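Local coordinates for ABC transporter, substrate binding protein (Polyamine) (Agrobacterium tumefaciens, PDB 4EUO) that binds gamma-aminobutanoate selectively in the periplasm as the solute-binding protein of an ABC transporter, probably delivering it for uptake, at residues Ile105-Asp110 with Ala114-Trp119. Residues are numbered along the deposited sequence; the frame is centred on the assembly and turned at random.
Sequences IGCNVD and ACPKSW
Cys107, the last residue of strand 96-107, is joined covalently to Cys115 by a disulfide, SG to SG 2.1 Å, which closes a short loop where the chain leaves the strand and doubles back. The dihedral about the sulfur-sulfur bond, -80°, is close in magnitude to that of an unstrained disulfide. On Cys107 the sulfur lies anti to the backbone N, which carries it across to the returning chain, and Cys115 SG also packs against Val109, 3.7 Å from Val109 CB.

Apolar contacts continue toward helix 119-122. Ile105 branches over the returning segment: Ile105 CG2 faces Pro116, 3.6 Å from Pro116 O, while CD1 rests on the backbone of Lys117 and Ser118. With CG1 anti to its carbonyl carbon (chi1 -56°), the longer branch passes over one face of the Trp119 indole. CG1 makes a CH-pi contact there, 3.8 Å from the centroid of the six-membered ring and 25° off its normal, and CD1 lies above the same plane nearer the rim. Ala145 and Leu148 of helix 142-149 also pack on Trp119, whose NE1 is hydrogen-bonded to Gln220 O. The Trp119 side chain lies about 14 Å from the bound gamma-aminobutanoate and does not touch it here.

No direct hydrogen bond joins the two segments, although they run nearly antiparallel. Instead one water donates to Ile105 O (3.0 Å) and to Pro116 O (2.8 Å), bridging the gap between the backbones. The strand's own backbone bonds go to Ser217, Glu215 and Gly197 on neighbouring strands.

At Ser118, the N-cap residue, OG caps the following helix by accepting the Asp121 N-H. A covalent link, a CH-pi contact and a shared water thus take the place of strand pairing in tying the returning loop to the strand end.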
ATOM      1  N   ILE A 105       6.991  -0.080  11.740  1.00  8.39           N
ATOM      2  CA  ILE A 105       7.351   1.073  12.548  1.00  8.55           C
ATOM      3  C   ILE A 105       8.717   1.545  12.093  1.00  9.37           C
ATOM      4  O   ILE A 105       9.750   0.937  12.444  1.00 10.23           O
ATOM      5  CB  ILE A 105       7.303   0.753  14.053  1.00 10.82           C
ATOM      6  CG1 ILE A 105       5.904   0.219  14.432  1.00 10.90           C
ATOM      7  CG2 ILE A 105       7.639   2.015  14.856  1.00 13.26           C
ATOM      8  CD1 ILE A 105       5.795  -0.288  15.895  1.00 14.77           C
ATOM      9  N   GLY A 106       8.718   2.587  11.263  1.00  9.06           N
ATOM     10  CA  GLY A 106       9.964   3.180  10.776  1.00  9.62           C
ATOM     11  C   GLY A 106      10.488   4.184  11.774  1.00 11.48           C
ATOM     12  O   GLY A 106       9.712   4.812  12.509  1.00 10.92           O
ATOM     13  N   CYS A 107      11.838   4.330  11.809  1.00 10.66           N
ATOM     14  CA  CYS A 107      12.423   5.189  12.796  1.00 10.72           C
ATOM     15  C   CYS A 107      13.716   5.830  12.327  1.00 12.16           C
ATOM     16  O   CYS A 107      14.625   5.141  11.875  1.00 12.50           O
ATOM     17  CB  CYS A 107      12.638   4.392  14.081  1.00 11.09           C
ATOM     18  SG  CYS A 107      13.367   5.353  15.427  1.00 13.72           S
ATOM     19  N   ASN A 108      13.828   7.138  12.551  1.00 12.70           N
ATOM     20  CA  ASN A 108      15.078   7.877  12.303  1.00 11.83           C
ATOM     21  C   ASN A 108      15.871   7.689  13.626  1.00 14.45           C
ATOM     22  O   ASN A 108      15.769   8.480  14.587  1.00 13.57           O
ATOM     23  CB  ASN A 108      14.735   9.340  12.051  1.00 13.61           C
ATOM     24  CG  ASN A 108      15.936  10.228  11.816  1.00 14.87           C
ATOM     25  OD1 ASN A 108      17.031   9.953  12.313  1.00 15.90           O
ATOM     26  ND2 ASN A 108      15.752  11.285  11.058  1.00 13.60           N
ATOM     27  N   VAL A 109      16.582   6.574  13.678  1.00 14.03           N
ATOM     28  CA  VAL A 109      17.234   6.093  14.892  1.00 15.50           C
ATOM     29  C   VAL A 109      18.167   7.096  15.590  1.00 19.37           C
ATOM     30  O   VAL A 109      18.113   7.252  16.812  1.00 17.69           O
ATOM     31  CB  VAL A 109      17.890   4.703  14.650  1.00 19.15           C
ATOM     32  CG1 VAL A 109      18.959   4.730  13.533  1.00 19.72           C
ATOM     33  CG2 VAL A 109      18.454   4.123  15.945  1.00 19.36           C
ATOM     34  N   ASP A 110      18.950   7.822  14.803  1.00 18.07           N
ATOM     35  CA  ASP A 110      19.923   8.752  15.367  1.00 19.21           C
ATOM     36  C   ASP A 110      19.339  10.055  15.866  1.00 23.72           C
ATOM     37  O   ASP A 110      20.066  10.823  16.496  1.00 25.33           O
ATOM     38  CB  ASP A 110      21.079   8.975  14.376  1.00 22.05           C
ATOM     39  CG  ASP A 110      21.961   7.757  14.142  1.00 33.08           C
ATOM     40  OD1 ASP A 110      21.919   6.811  14.980  1.00 33.29           O
ATOM     41  OD2 ASP A 110      22.684   7.742  13.129  1.00 38.20           O
ATOM     42  N   ALA A 114      15.221   6.569  21.717  1.00 16.18           N
ATOM     43  CA  ALA A 114      14.951   5.149  21.486  1.00 14.73           C
ATOM     44  C   ALA A 114      13.884   4.995  20.407  1.00 13.88           C
ATOM     45  O   ALA A 114      12.886   5.734  20.431  1.00 15.21           O
ATOM     46  CB  ALA A 114      14.450   4.503  22.779  1.00 16.29           C
ATOM     47  N   CYS A 115      14.070   4.007  19.526  1.00 13.41           N
ATOM     48  CA  CYS A 115      13.019   3.722  18.533  1.00 12.25           C
ATOM     49  C   CYS A 115      11.939   2.867  19.160  1.00 13.98           C
ATOM     50  O   CYS A 115      12.250   1.826  19.744  1.00 13.79           O
ATOM     51  CB  CYS A 115      13.590   2.981  17.343  1.00 12.11           C
ATOM     52  SG  CYS A 115      14.642   3.997  16.301  1.00 14.57           S
ATOM     53  N   PRO A 116      10.666   3.203  18.938  1.00 11.79           N
ATOM     54  CA  PRO A 116       9.587   2.305  19.369  1.00 11.73           C
ATOM     55  C   PRO A 116       9.699   0.991  18.586  1.00 12.44           C
ATOM     56  O   PRO A 116       9.975   0.997  17.372  1.00 12.29           O
ATOM     57  CB  PRO A 116       8.310   3.053  18.967  1.00 13.16           C
ATOM     58  CG  PRO A 116       8.704   4.474  18.774  1.00 18.74           C
ATOM     59  CD  PRO A 116      10.154   4.437  18.318  1.00 13.93           C
ATOM     60  N   LYS A 117       9.528  -0.138  19.287  1.00 10.79           N
ATOM     61  CA  LYS A 117       9.637  -1.443  18.686  1.00 10.28           C
ATOM     62  C   LYS A 117       8.230  -1.986  18.426  1.00 12.03           C
ATOM     63  O   LYS A 117       8.013  -2.674  17.412  1.00 12.33           O
ATOM     64  CB  LYS A 117      10.390  -2.385  19.654  1.00 13.22           C
ATOM     65  CG  LYS A 117      10.740  -3.737  19.040  1.00 15.19           C
ATOM     66  CD  LYS A 117      11.489  -4.654  20.012  1.00 19.58           C
ATOM     67  CE  LYS A 117      10.910  -4.630  21.403  1.00 35.00           C
ATOM     68  NZ  LYS A 117       9.569  -5.257  21.481  1.00 48.10           N
ATOM     69  N   SER A 118       7.298  -1.745  19.348  1.00 10.36           N
ATOM     70  CA  SER A 118       5.946  -2.266  19.250  1.00  9.62           C
ATOM     71  C   SER A 118       4.920  -1.182  18.984  1.00 10.63           C
ATOM     72  O   SER A 118       5.198   0.003  19.186  1.00 10.49           O
ATOM     73  CB  SER A 118       5.603  -2.999  20.538  1.00 10.94           C
ATOM     74  OG  SER A 118       5.541  -2.021  21.563  1.00 11.47           O
ATOM     75  N   TRP A 119       3.682  -1.592  18.614  1.00  9.42           N
ATOM     76  CA  TRP A 119       2.618  -0.605  18.467  1.00  9.84           C
ATOM     77  C   TRP A 119       2.362   0.042  19.827  1.00 10.29           C
ATOM     78  O   TRP A 119       2.148   1.249  19.903  1.00 10.73           O
ATOM     79  CB  TRP A 119       1.322  -1.239  17.919  1.00  9.12           C
ATOM     80  CG  TRP A 119       1.454  -1.776  16.540  1.00  9.27           C
ATOM     81  CD1 TRP A 119       1.329  -3.082  16.162  1.00 10.24           C
ATOM     82  CD2 TRP A 119       1.859  -1.047  15.365  1.00  8.76           C
ATOM     83  NE1 TRP A 119       1.586  -3.216  14.814  1.00  9.03           N
ATOM     84  CE2 TRP A 119       1.953  -1.982  14.309  1.00  9.17           C
ATOM     85  CE3 TRP A 119       2.170   0.297  15.111  1.00 10.30           C
ATOM     86  CZ2 TRP A 119       2.291  -1.596  12.998  1.00  9.63           C
ATOM     87  CZ3 TRP A 119       2.555   0.662  13.823  1.00 10.54           C
ATOM     88  CH2 TRP A 119       2.604  -0.273  12.787  1.00 11.06           C
TER
HETATM   89  O   HOH W   1      11.308   1.294  14.952  1.00 13.05           O